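Local coordinates for encapsidation protein (Bacillus phage phi29, PDB 5HD9) that serves as the ATPase of the phi29 DNA packaging motor, probably using ATP hydrolysis to drive viral DNA into the capsid, at residues Ser1-Pro6 with Ile25-Met31; Arg14-Ile20 with Asp182-Pro188; Ile36-Ile40 with Ile84-Ala89; Gln45-Arg51 with Thr111-Phe117. All coordinates share one frame; numbering follows the deposited sequence.

Interaction 1 (Ser1-Pro6 with Ile25-Met31); sequences SLFYNP and IGKSYAM
Ser1 and Ala30 bring the two backbones to 5.3 Å, CA to CA, where the irregular segment Ser1-Pro6 curls along the start of helix 26-42. No hydrogen bond crosses between them. The curl is held from within: Tyr4 O accepts from both Ser1 N and Ser1 OG, the hydroxyl lying in the carbonyl plane on a lone pair. Set between its backbone N and carbonyl carbon (chi1 77°), Ser1 OG also rests 3.4 Å from Gly26 CA, where no side chain stands in the way.

Tyr4 makes the broadest side-chain contact of its segment. Its ring receives Lys27 CD over one face, a CH-pi contact 3.9 Å from that carbon to the centroid of the Tyr4 ring, the two chains crossing at about a right angle. Ala30 CB comes in at the ring edge, 3.9 Å from Tyr4 CD2. The helix start met here bears the Gly-Lys-Ser signature that fits a P-loop, or Walker A motif, expected of a packaging ATPase. Bends at chi2 and chi3 turn the Lys27 chain across the Tyr4 ring, and its NZ is bonded to Arg23 O and Ser190 OG. The Tyr4 hydroxyl is hydrogen-bonded to Glu186.

Apolar contacts lie at both ends. Pro6 CB and CE of Met31, a selenomethionine here, are tightly packed at 3.4 Å, the two side chains sliding past each other in opposite directions, and Met9 of helix 7-11 also touches Met31. Near the start of the helix, Ile25 CD1 meets the edge of the Phe3 ring, 4.3 Å from Phe3 CD2.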
# COMPACT_ATOMS: atom_id res chain seq x y z
N SER A 1 5.45 5.11 12.75
CA SER A 1 6.64 4.38 13.15
C SER A 1 7.61 5.31 13.89
O SER A 1 7.33 6.49 14.06
CB SER A 1 7.33 3.76 11.93
OG SER A 1 8.04 4.74 11.20
N LEU A 2 8.74 4.76 14.31
CA LEU A 2 9.70 5.52 15.10
C LEU A 2 10.26 6.74 14.36
O LEU A 2 10.46 7.79 14.96
CB LEU A 2 10.86 4.62 15.54
CG LEU A 2 10.55 3.65 16.68
CD1 LEU A 2 11.62 2.59 16.77
CD2 LEU A 2 10.42 4.41 18.00
N PHE A 3 10.51 6.59 13.07
CA PHE A 3 11.20 7.63 12.31
C PHE A 3 10.37 8.16 11.13
O PHE A 3 10.60 9.28 10.68
CB PHE A 3 12.55 7.10 11.82
CG PHE A 3 13.47 6.68 12.94
CD1 PHE A 3 13.95 7.62 13.84
CD2 PHE A 3 13.83 5.36 13.10
CE1 PHE A 3 14.79 7.24 14.87
CE2 PHE A 3 14.67 4.97 14.13
CZ PHE A 3 15.15 5.92 15.02
N TYR A 4 9.42 7.36 10.64
CA TYR A 4 8.52 7.81 9.59
C TYR A 4 7.11 8.05 10.12
O TYR A 4 6.48 7.14 10.66
CB TYR A 4 8.46 6.81 8.43
CG TYR A 4 7.44 7.20 7.38
CD1 TYR A 4 7.68 8.24 6.50
CD2 TYR A 4 6.22 6.53 7.28
CE1 TYR A 4 6.74 8.61 5.54
CE2 TYR A 4 5.28 6.88 6.33
CZ TYR A 4 5.54 7.92 5.46
OH TYR A 4 4.61 8.28 4.52
N ASN A 5 6.63 9.28 9.97
CA ASN A 5 5.29 9.66 10.39
C ASN A 5 4.39 9.88 9.18
O ASN A 5 4.57 10.86 8.45
CB ASN A 5 5.34 10.94 11.24
CG ASN A 5 4.00 11.31 11.84
OD1 ASN A 5 2.98 10.67 11.56
ND2 ASN A 5 3.99 12.34 12.68
N PRO A 6 3.43 8.97 8.94
CA PRO A 6 2.62 9.11 7.73
C PRO A 6 1.52 10.16 7.83
O PRO A 6 0.76 10.33 6.87
CB PRO A 6 2.01 7.71 7.57
CG PRO A 6 1.85 7.23 8.96
CD PRO A 6 3.04 7.78 9.72
N ILE A 25 12.52 0.22 6.94
CA ILE A 25 11.98 0.05 8.30
C ILE A 25 10.54 0.57 8.38
O ILE A 25 9.59 -0.22 8.47
CB ILE A 25 12.84 0.75 9.44
CG1 ILE A 25 12.27 0.41 10.82
CG2 ILE A 25 13.03 2.29 9.22
CD1 ILE A 25 12.64 1.39 11.95
N GLY A 26 10.38 1.88 8.30
CA GLY A 26 9.23 2.53 8.89
C GLY A 26 8.03 2.64 7.99
O GLY A 26 6.89 2.54 8.45
N LYS A 27 8.29 2.85 6.71
CA LYS A 27 7.24 3.10 5.73
C LYS A 27 6.34 1.88 5.63
O LYS A 27 5.11 1.98 5.75
CB LYS A 27 7.86 3.45 4.37
CG LYS A 27 8.41 4.87 4.25
CD LYS A 27 9.42 5.27 5.33
CE LYS A 27 10.73 4.50 5.24
NZ LYS A 27 11.89 5.27 5.78
N SER A 28 6.94 0.71 5.44
CA SER A 28 6.20 -0.54 5.33
C SER A 28 5.53 -0.88 6.66
O SER A 28 4.38 -1.31 6.70
CB SER A 28 7.12 -1.67 4.90
OG SER A 28 7.60 -1.46 3.58
N TYR A 29 6.28 -0.69 7.74
CA TYR A 29 5.77 -0.90 9.08
C TYR A 29 4.56 -0.02 9.36
O TYR A 29 3.51 -0.49 9.80
CB TYR A 29 6.87 -0.62 10.10
CG TYR A 29 6.45 -0.82 11.54
CD1 TYR A 29 5.82 0.20 12.25
CD2 TYR A 29 6.70 -2.01 12.20
CE1 TYR A 29 5.44 0.02 13.56
CE2 TYR A 29 6.33 -2.19 13.51
CZ TYR A 29 5.70 -1.17 14.19
OH TYR A 29 5.33 -1.36 15.50
N ALA A 30 4.72 1.28 9.10
CA ALA A 30 3.66 2.25 9.33
C ALA A 30 2.38 1.88 8.58
O ALA A 30 1.27 2.08 9.08
CB ALA A 30 4.12 3.64 8.92
N MSE A 31 2.54 1.32 7.38
CA MSE A 31 1.40 1.01 6.53
C MSE A 31 0.83 -0.37 6.83
O MSE A 31 -0.08 -0.84 6.13
CB MSE A 31 1.80 1.13 5.05
CG MSE A 31 2.03 2.56 4.58
SE MSE A 31 0.52 3.76 4.95
CE MSE A 31 1.13 4.55 6.62

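Interaction 2 (Arg14-Ile20 with Asp182-Pro188)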
# COMPACT_ATOMS: atom_id res chain seq x y z
N ARG A 14 -5.30 12.17 -0.67
CA ARG A 14 -5.29 11.82 -2.09
C ARG A 14 -5.62 10.33 -2.27
O ARG A 14 -5.25 9.51 -1.44
CB ARG A 14 -3.94 12.15 -2.73
CG ARG A 14 -3.54 13.62 -2.66
CD ARG A 14 -4.71 14.53 -3.03
NE ARG A 14 -4.29 15.83 -3.57
CZ ARG A 14 -4.30 16.98 -2.90
NH1 ARG A 14 -4.70 17.04 -1.63
NH2 ARG A 14 -3.90 18.09 -3.50
N ILE A 15 -6.30 10.01 -3.37
CA ILE A 15 -6.71 8.63 -3.64
C ILE A 15 -5.51 7.76 -3.98
O ILE A 15 -5.50 6.56 -3.67
CB ILE A 15 -7.72 8.56 -4.81
CG1 ILE A 15 -8.99 9.35 -4.47
CG2 ILE A 15 -8.08 7.12 -5.15
CD1 ILE A 15 -9.77 8.81 -3.31
N LEU A 16 -4.51 8.36 -4.62
CA LEU A 16 -3.32 7.63 -5.05
C LEU A 16 -2.07 8.27 -4.44
O LEU A 16 -1.86 9.48 -4.55
CB LEU A 16 -3.23 7.63 -6.58
CG LEU A 16 -2.65 6.41 -7.31
CD1 LEU A 16 -3.22 5.09 -6.83
CD2 LEU A 16 -2.89 6.57 -8.80
N ASN A 17 -1.26 7.45 -3.77
CA ASN A 17 -0.08 7.93 -3.07
C ASN A 17 1.14 7.06 -3.36
O ASN A 17 1.05 5.83 -3.34
CB ASN A 17 -0.32 7.97 -1.55
CG ASN A 17 -1.53 8.79 -1.17
OD1 ASN A 17 -1.42 9.99 -0.89
ND2 ASN A 17 -2.70 8.16 -1.15
N PHE A 18 2.27 7.71 -3.64
CA PHE A 18 3.52 7.01 -3.90
C PHE A 18 4.61 7.50 -2.94
O PHE A 18 5.03 8.65 -3.01
CB PHE A 18 3.98 7.22 -5.35
CG PHE A 18 2.91 6.92 -6.37
CD1 PHE A 18 2.07 7.92 -6.82
CD2 PHE A 18 2.76 5.64 -6.88
CE1 PHE A 18 1.09 7.66 -7.76
CE2 PHE A 18 1.78 5.38 -7.83
CZ PHE A 18 0.95 6.39 -8.26
N VAL A 19 5.06 6.62 -2.04
CA VAL A 19 6.16 6.94 -1.14
C VAL A 19 7.40 6.19 -1.61
O VAL A 19 7.43 4.96 -1.62
CB VAL A 19 5.83 6.56 0.32
CG1 VAL A 19 6.87 7.14 1.26
CG2 VAL A 19 4.44 7.05 0.70
N ILE A 20 8.42 6.94 -2.01
CA ILE A 20 9.58 6.36 -2.67
C ILE A 20 10.89 6.81 -2.03
O ILE A 20 10.92 7.73 -1.22
CB ILE A 20 9.60 6.72 -4.17
CG1 ILE A 20 9.74 8.23 -4.37
CG2 ILE A 20 8.33 6.19 -4.84
CD1 ILE A 20 9.85 8.65 -5.83
N ASP A 182 -5.22 14.48 -7.69
CA ASP A 182 -5.69 13.18 -7.20
C ASP A 182 -4.55 12.26 -6.78
O ASP A 182 -4.78 11.09 -6.44
CB ASP A 182 -6.53 12.48 -8.27
CG ASP A 182 -7.91 13.07 -8.40
OD1 ASP A 182 -8.72 12.89 -7.46
OD2 ASP A 182 -8.20 13.70 -9.44
N ALA A 183 -3.32 12.77 -6.78
CA ALA A 183 -2.17 11.95 -6.44
C ALA A 183 -1.11 12.73 -5.67
O ALA A 183 -1.09 13.96 -5.67
CB ALA A 183 -1.56 11.35 -7.70
N LEU A 184 -0.23 11.99 -5.01
CA LEU A 184 0.80 12.55 -4.15
C LEU A 184 2.06 11.68 -4.22
O LEU A 184 1.97 10.46 -4.16
CB LEU A 184 0.29 12.66 -2.71
CG LEU A 184 1.29 13.06 -1.63
CD1 LEU A 184 1.78 14.48 -1.87
CD2 LEU A 184 0.67 12.92 -0.25
N ILE A 185 3.22 12.32 -4.35
CA ILE A 185 4.49 11.62 -4.30
C ILE A 185 5.30 12.13 -3.11
O ILE A 185 5.63 13.32 -3.05
CB ILE A 185 5.31 11.80 -5.60
CG1 ILE A 185 4.55 11.19 -6.78
CG2 ILE A 185 6.69 11.14 -5.48
CD1 ILE A 185 5.15 11.50 -8.14
N GLU A 186 5.60 11.23 -2.18
CA GLU A 186 6.42 11.58 -1.02
C GLU A 186 7.80 10.95 -1.13
O GLU A 186 7.93 9.77 -1.44
CB GLU A 186 5.76 11.14 0.29
CG GLU A 186 6.51 11.63 1.53
CD GLU A 186 5.91 11.12 2.82
OE1 GLU A 186 5.17 10.11 2.78
OE2 GLU A 186 6.19 11.72 3.88
N ILE A 187 8.83 11.75 -0.87
CA ILE A 187 10.19 11.24 -0.76
C ILE A 187 10.67 11.52 0.66
O ILE A 187 11.22 12.58 0.94
CB ILE A 187 11.14 11.89 -1.79
CG1 ILE A 187 10.65 11.57 -3.21
CG2 ILE A 187 12.56 11.36 -1.61
CD1 ILE A 187 11.29 12.40 -4.29
N PRO A 188 10.43 10.57 1.58
CA PRO A 188 10.76 10.84 2.99
C PRO A 188 12.25 10.98 3.23
O PRO A 188 13.05 10.22 2.66
CB PRO A 188 10.20 9.61 3.72
CG PRO A 188 9.30 8.92 2.75
CD PRO A 188 9.84 9.24 1.40
O HOH W 1 -7.69 12.32 -4.57
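Ile20 lays its CG1 against CG1 of Ile187, 3.7 Å apart, and its CD1 reaches on to Ile185 CG2. The CG1 branch takes the position between backbone N and carbonyl carbon (chi1 64°), which brings this end of the side chain over to the partner strand. Val19, next in line, turns to the other side of the sheet. There its CG1 is packed tightly on the proline ring, 3.4 Å from Pro188 CG, while Glu186 runs beside it pointing the same way. The Glu186 carboxylate is engaged by Tyr4 and Arg176.

The backbones between these side chains form a parallel beta ladder, strands 16-19 and 183-186 running 10° apart. Phe18 has both backbone polar atoms in it: its N bonds to Leu184 O at 2.8 Å and its O accepts from Glu186 N. Ile20 N to Glu186 O is nearly straight (167°). The hydrogen bonds are poorer at the other end, where Leu16 N to Asp182 O stretches to 3.3 Å and Leu184 N to Leu16 O is weak. A water bridges the segments there, accepting from Ile15 N and donating to Asp182 OD1, which also forms a salt bridge with Arg145.

On the face with Val19, Asn17 OD1 lies 3.7 Å from Leu184 CB, while its ND2 bonds to Arg14 O and Cys150 O. On the other face, Phe18 CD1 approaches Ile185 CG1. Helix 162-167 covers this second face, with the Phe164 ring edge-to-face against Phe18; strand 149-153 pairs with the far edge of 16-19, and antiparallel strand 177-179 flanks 183-186.

Interaction 3 (Ile36-Ile40 with Ile84-Ala89)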
# COMPACT_ATOMS: atom_id res chain seq x y z
N ILE A 36 -4.59 -1.50 10.20
CA ILE A 36 -5.02 -2.29 11.34
C ILE A 36 -5.79 -1.41 12.32
O ILE A 36 -6.81 -1.84 12.87
CB ILE A 36 -3.82 -2.96 12.05
CG1 ILE A 36 -3.25 -4.07 11.18
CG2 ILE A 36 -4.24 -3.55 13.40
CD1 ILE A 36 -1.92 -4.61 11.64
N ASN A 37 -5.32 -0.19 12.52
CA ASN A 37 -6.00 0.75 13.40
C ASN A 37 -7.35 1.18 12.83
O ASN A 37 -8.31 1.37 13.58
CB ASN A 37 -5.14 1.99 13.66
CG ASN A 37 -4.27 1.84 14.90
OD1 ASN A 37 -4.77 1.72 16.01
ND2 ASN A 37 -2.96 1.88 14.70
N ARG A 38 -7.42 1.33 11.51
CA ARG A 38 -8.66 1.74 10.86
C ARG A 38 -9.71 0.65 11.02
O ARG A 38 -10.90 0.94 11.19
CB ARG A 38 -8.45 2.06 9.38
CG ARG A 38 -7.53 3.25 9.08
CD ARG A 38 -7.98 4.56 9.73
NE ARG A 38 -9.26 5.03 9.22
CZ ARG A 38 -9.81 6.21 9.54
NH1 ARG A 38 -9.18 7.03 10.37
NH2 ARG A 38 -10.98 6.55 9.03
N PHE A 39 -9.29 -0.61 10.98
CA PHE A 39 -10.25 -1.71 11.14
C PHE A 39 -10.75 -1.79 12.58
O PHE A 39 -11.95 -1.92 12.82
CB PHE A 39 -9.65 -3.06 10.76
CG PHE A 39 -10.64 -4.18 10.87
CD1 PHE A 39 -11.57 -4.40 9.86
CD2 PHE A 39 -10.68 -4.99 11.99
CE1 PHE A 39 -12.50 -5.41 9.96
CE2 PHE A 39 -11.61 -6.01 12.10
CZ PHE A 39 -12.52 -6.22 11.08
N ILE A 40 -9.82 -1.72 13.52
CA ILE A 40 -10.16 -1.82 14.94
C ILE A 40 -11.08 -0.67 15.34
O ILE A 40 -12.05 -0.88 16.08
CB ILE A 40 -8.89 -1.82 15.82
CG1 ILE A 40 -8.12 -3.12 15.61
CG2 ILE A 40 -9.25 -1.65 17.30
CD1 ILE A 40 -6.77 -3.17 16.29
N ILE A 84 -8.77 -10.11 12.19
CA ILE A 84 -8.53 -9.40 13.44
C ILE A 84 -9.68 -9.71 14.40
O ILE A 84 -10.83 -9.41 14.12
CB ILE A 84 -8.41 -7.88 13.23
CG1 ILE A 84 -7.23 -7.60 12.29
CG2 ILE A 84 -8.24 -7.16 14.57
CD1 ILE A 84 -6.96 -6.13 12.03
N ASP A 85 -9.33 -10.32 15.53
CA ASP A 85 -10.31 -10.76 16.52
C ASP A 85 -11.39 -11.65 15.88
O ASP A 85 -12.56 -11.59 16.25
CB ASP A 85 -10.96 -9.56 17.21
CG ASP A 85 -9.96 -8.72 17.99
OD1 ASP A 85 -9.01 -9.31 18.55
OD2 ASP A 85 -10.13 -7.49 18.04
N GLY A 86 -10.98 -12.46 14.92
CA GLY A 86 -11.86 -13.44 14.32
C GLY A 86 -12.70 -12.92 13.17
O GLY A 86 -13.49 -13.66 12.59
N LYS A 87 -12.52 -11.64 12.84
CA LYS A 87 -13.27 -11.02 11.75
C LYS A 87 -12.38 -10.78 10.54
O LYS A 87 -11.22 -10.39 10.69
CB LYS A 87 -13.89 -9.70 12.20
CG LYS A 87 -14.70 -9.82 13.48
CD LYS A 87 -15.50 -8.55 13.75
CE LYS A 87 -15.23 -7.99 15.15
NZ LYS A 87 -16.49 -7.55 15.81
N LEU A 88 -12.92 -11.00 9.35
CA LEU A 88 -12.18 -10.72 8.12
C LEU A 88 -11.89 -9.23 8.03
O LEU A 88 -12.81 -8.41 7.98
CB LEU A 88 -12.97 -11.18 6.90
CG LEU A 88 -12.29 -11.01 5.54
CD1 LEU A 88 -10.93 -11.69 5.51
CD2 LEU A 88 -13.18 -11.55 4.43
N ALA A 89 -10.60 -8.88 8.02
CA ALA A 89 -10.18 -7.48 8.06
C ALA A 89 -9.44 -7.06 6.79
O ALA A 89 -9.44 -5.89 6.42
CB ALA A 89 -9.30 -7.24 9.28
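Phe39 makes four of the six residue contacts here, one of them a well-centred CH-pi contact: Ala89 CB points into one face of its ring, 3.5 Å from that carbon to the centroid of the Phe39 ring and only 4° off the normal. With CG anti to the backbone N (chi1 -177°), the ring is carried straight out from helix 26-42 to the start of strand 87-94, whose axis passes 10.1 Å from that of the local helix turn.

Apolar packing adds to this CH-pi contact. Lys87 uses its CB alone, at the ring edge 3.9 Å from Phe39 CZ, while the rest of its chain leads away. Ile84 slides past the ring in the opposite direction, its CB 3.9 Å from Phe39 CE2. Its CD1 goes on to Ile36 CG2, 4.0 Å away, and its CG2 to Ile40 CG1, so three helix residues share one isoleucine.

No hydrogen bond crosses between the two segments. A type I' turn from Ile84 to Lys87 closes the hairpin of strands 81-84 and 87-94, with Ile84 and Lys87 bonded N to O both ways; Asp85 and Gly86 both take positive phi, as this turn requires. Leu88 O lies 3.6 Å from Phe39 CE1 but is satisfied by Gln45 NE2.

The contact therefore depends on shape: a flat ring fitted against a methyl and a branched chain holds the hairpin's turn end to the helix.

Interaction 4 (Gln45-Arg51 with Thr111-Phe117); sequences QFIYVRR and TIVFDEF
The central parallel strands of the ASCE core meet here, Val113 pairing with Tyr48 as strand 109-115 lies along 45-50; the run Thr111-Glu116 has the hydrophobic-Asp-Glu pattern of a Walker B motif. Consistent with that, Asp115 OD2 is hydrogen-bonded to Ser28 of the probable P-loop. The backbone ladder is regular, Val49 N bonding to Val113 O at 2.7 Å and Ile47 O accepting from Val113 N. Thr111 N, buried at the start, has no partner in the model.

On the face that carries Ile47 and Ile112, Val49 CG1 lies over one face of the Phe114 ring, 4.1 Å from its centroid, while Phe117 CB covers the opposite face; Val49 CG2 meets Ile112 CG2 at 3.7 Å. Farther along, Phe114 CZ sits over a face of the Arg51 guanidinium, 3.8 Å from Arg51 NH2. That same nitrogen donates to Phe117 O at 2.6 Å, the oxygen in the guanidinium plane but the donor well above the carbonyl plane. Glu130 gives Arg51 NH2 a salt bridge.

On the face with Tyr48, bends at chi2 and chi3 double Arg50 back over the strand end. Its NH2 forms a salt bridge to Glu116 OE1 at 3.0 Å, the two planes turned 43° apart, and another to Glu55. Arg50 NH1 donates to Tyr48 OH, and one water links that hydroxyl to Asp115 OD2. A second water accepts from Arg50 NE and Arg51 N and donates to Asp115 O.

Arg50 thus grips Glu116 and Arg51 the Phe117 carbonyl, while waters reach Asp115, where Walker B acids would be expected to lie near nucleotide.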
# COMPACT_ATOMS: atom_id res chain seq x y z
N GLN A 45 -11.71 -2.12 6.07
CA GLN A 45 -10.86 -3.23 5.66
C GLN A 45 -9.75 -2.73 4.74
O GLN A 45 -9.77 -1.58 4.30
CB GLN A 45 -11.70 -4.30 4.97
CG GLN A 45 -12.69 -4.97 5.92
CD GLN A 45 -13.73 -5.80 5.20
OE1 GLN A 45 -14.36 -5.33 4.24
NE2 GLN A 45 -13.91 -7.03 5.65
N PHE A 46 -8.78 -3.60 4.47
CA PHE A 46 -7.62 -3.19 3.68
C PHE A 46 -7.13 -4.31 2.78
O PHE A 46 -7.37 -5.49 3.04
CB PHE A 46 -6.49 -2.72 4.60
CG PHE A 46 -5.88 -3.83 5.43
CD1 PHE A 46 -6.45 -4.20 6.64
CD2 PHE A 46 -4.74 -4.49 5.00
CE1 PHE A 46 -5.89 -5.21 7.40
CE2 PHE A 46 -4.18 -5.50 5.76
CZ PHE A 46 -4.75 -5.87 6.96
N ILE A 47 -6.44 -3.91 1.71
CA ILE A 47 -5.84 -4.87 0.79
C ILE A 47 -4.34 -4.61 0.68
O ILE A 47 -3.91 -3.48 0.44
CB ILE A 47 -6.49 -4.80 -0.61
CG1 ILE A 47 -7.98 -5.13 -0.50
CG2 ILE A 47 -5.78 -5.77 -1.56
CD1 ILE A 47 -8.72 -5.13 -1.82
N TYR A 48 -3.57 -5.67 0.88
CA TYR A 48 -2.13 -5.64 0.71
C TYR A 48 -1.80 -6.24 -0.65
O TYR A 48 -2.05 -7.42 -0.90
CB TYR A 48 -1.45 -6.41 1.85
CG TYR A 48 0.07 -6.43 1.81
CD1 TYR A 48 0.80 -5.27 1.94
CD2 TYR A 48 0.76 -7.63 1.67
CE1 TYR A 48 2.19 -5.29 1.92
CE2 TYR A 48 2.14 -7.66 1.65
CZ TYR A 48 2.85 -6.49 1.77
OH TYR A 48 4.22 -6.52 1.75
N VAL A 49 -1.27 -5.41 -1.54
CA VAL A 49 -0.97 -5.83 -2.90
C VAL A 49 0.53 -5.98 -3.11
O VAL A 49 1.32 -5.14 -2.69
CB VAL A 49 -1.53 -4.82 -3.93
CG1 VAL A 49 -1.21 -5.27 -5.36
CG2 VAL A 49 -3.03 -4.65 -3.75
N ARG A 50 0.90 -7.09 -3.73
CA ARG A 50 2.24 -7.28 -4.27
C ARG A 50 2.07 -7.68 -5.73
O ARG A 50 1.02 -8.20 -6.10
CB ARG A 50 3.01 -8.33 -3.48
CG ARG A 50 3.20 -7.98 -2.00
CD ARG A 50 4.08 -6.75 -1.82
NE ARG A 50 5.44 -7.00 -2.29
CZ ARG A 50 6.45 -7.41 -1.53
NH1 ARG A 50 6.27 -7.63 -0.23
NH2 ARG A 50 7.64 -7.61 -2.07
N ARG A 51 3.07 -7.43 -6.55
CA ARG A 51 2.95 -7.66 -7.99
C ARG A 51 2.80 -9.14 -8.33
O ARG A 51 1.87 -9.53 -9.05
CB ARG A 51 4.15 -7.08 -8.73
CG ARG A 51 4.14 -7.34 -10.22
CD ARG A 51 5.21 -6.53 -10.93
NE ARG A 51 4.88 -5.11 -10.91
CZ ARG A 51 5.37 -4.22 -10.05
NH1 ARG A 51 6.25 -4.58 -9.12
NH2 ARG A 51 4.98 -2.95 -10.13
N THR A 111 -8.44 1.22 2.41
CA THR A 111 -7.01 1.39 2.19
C THR A 111 -6.42 0.24 1.39
O THR A 111 -6.69 -0.93 1.67
CB THR A 111 -6.24 1.51 3.53
OG1 THR A 111 -6.73 2.64 4.26
CG2 THR A 111 -4.75 1.70 3.28
N ILE A 112 -5.63 0.59 0.38
CA ILE A 112 -4.83 -0.38 -0.37
C ILE A 112 -3.36 -0.03 -0.22
O ILE A 112 -2.96 1.11 -0.45
CB ILE A 112 -5.19 -0.39 -1.87
CG1 ILE A 112 -6.66 -0.75 -2.07
CG2 ILE A 112 -4.29 -1.37 -2.63
CD1 ILE A 112 -7.19 -0.43 -3.46
N VAL A 113 -2.56 -1.01 0.17
CA VAL A 113 -1.12 -0.83 0.28
C VAL A 113 -0.40 -1.72 -0.73
O VAL A 113 -0.47 -2.95 -0.65
CB VAL A 113 -0.61 -1.11 1.70
CG1 VAL A 113 0.90 -0.92 1.78
CG2 VAL A 113 -1.31 -0.20 2.69
N PHE A 114 0.28 -1.08 -1.67
CA PHE A 114 1.00 -1.77 -2.73
C PHE A 114 2.49 -1.60 -2.47
O PHE A 114 3.08 -0.60 -2.86
CB PHE A 114 0.60 -1.20 -4.10
CG PHE A 114 1.17 -1.93 -5.28
CD1 PHE A 114 2.07 -2.98 -5.13
CD2 PHE A 114 0.80 -1.57 -6.56
CE1 PHE A 114 2.58 -3.64 -6.23
CE2 PHE A 114 1.31 -2.23 -7.67
CZ PHE A 114 2.20 -3.27 -7.50
N ASP A 115 3.09 -2.59 -1.82
CA ASP A 115 4.49 -2.48 -1.44
C ASP A 115 5.40 -2.92 -2.58
O ASP A 115 5.05 -3.82 -3.35
CB ASP A 115 4.76 -3.32 -0.18
CG ASP A 115 6.04 -2.90 0.53
OD1 ASP A 115 6.70 -1.94 0.08
OD2 ASP A 115 6.39 -3.54 1.54
N GLU A 116 6.56 -2.27 -2.67
CA GLU A 116 7.55 -2.55 -3.71
C GLU A 116 6.96 -2.46 -5.12
O GLU A 116 7.11 -3.38 -5.92
CB GLU A 116 8.18 -3.92 -3.48
CG GLU A 116 8.75 -4.10 -2.08
CD GLU A 116 9.64 -5.32 -1.94
OE1 GLU A 116 9.99 -5.94 -2.96
OE2 GLU A 116 9.99 -5.66 -0.79
N PHE A 117 6.31 -1.34 -5.41
CA PHE A 117 5.57 -1.18 -6.67
C PHE A 117 6.46 -0.86 -7.87
O PHE A 117 6.00 -0.89 -9.01
CB PHE A 117 4.51 -0.09 -6.52
CG PHE A 117 5.05 1.32 -6.65
CD1 PHE A 117 5.63 1.96 -5.57
CD2 PHE A 117 4.96 2.00 -7.86
CE1 PHE A 117 6.12 3.24 -5.69
CE2 PHE A 117 5.46 3.29 -7.98
CZ PHE A 117 6.03 3.91 -6.90
O HOH W 2 5.20 -4.47 3.52
O HOH W 3 5.24 -5.99 -5.21

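Interactions 2 and 4 are buried parallel strand pairs in one sheet, separated there by strand 149-153, and Phe117 packs on Phe18 and Ile20 between them. Interactions 1 and 3 are only partly buried, lack cross-segment hydrogen bonds and use opposite ends of helix 26-42, their nearest atoms about 6 Å apart. Interaction 4, with its centre about 4 Å from that of the chain, combines a backbone ladder with arginines and waters; interaction 2 has no salt bridge between its segments. Ser28 to Asp115 joins interaction 1 to interaction 4, and Tyr4 to Glu186 joins it to interaction 2. Interaction 3 continues into interaction 4 through Ala89 O bonding to Phe46 N.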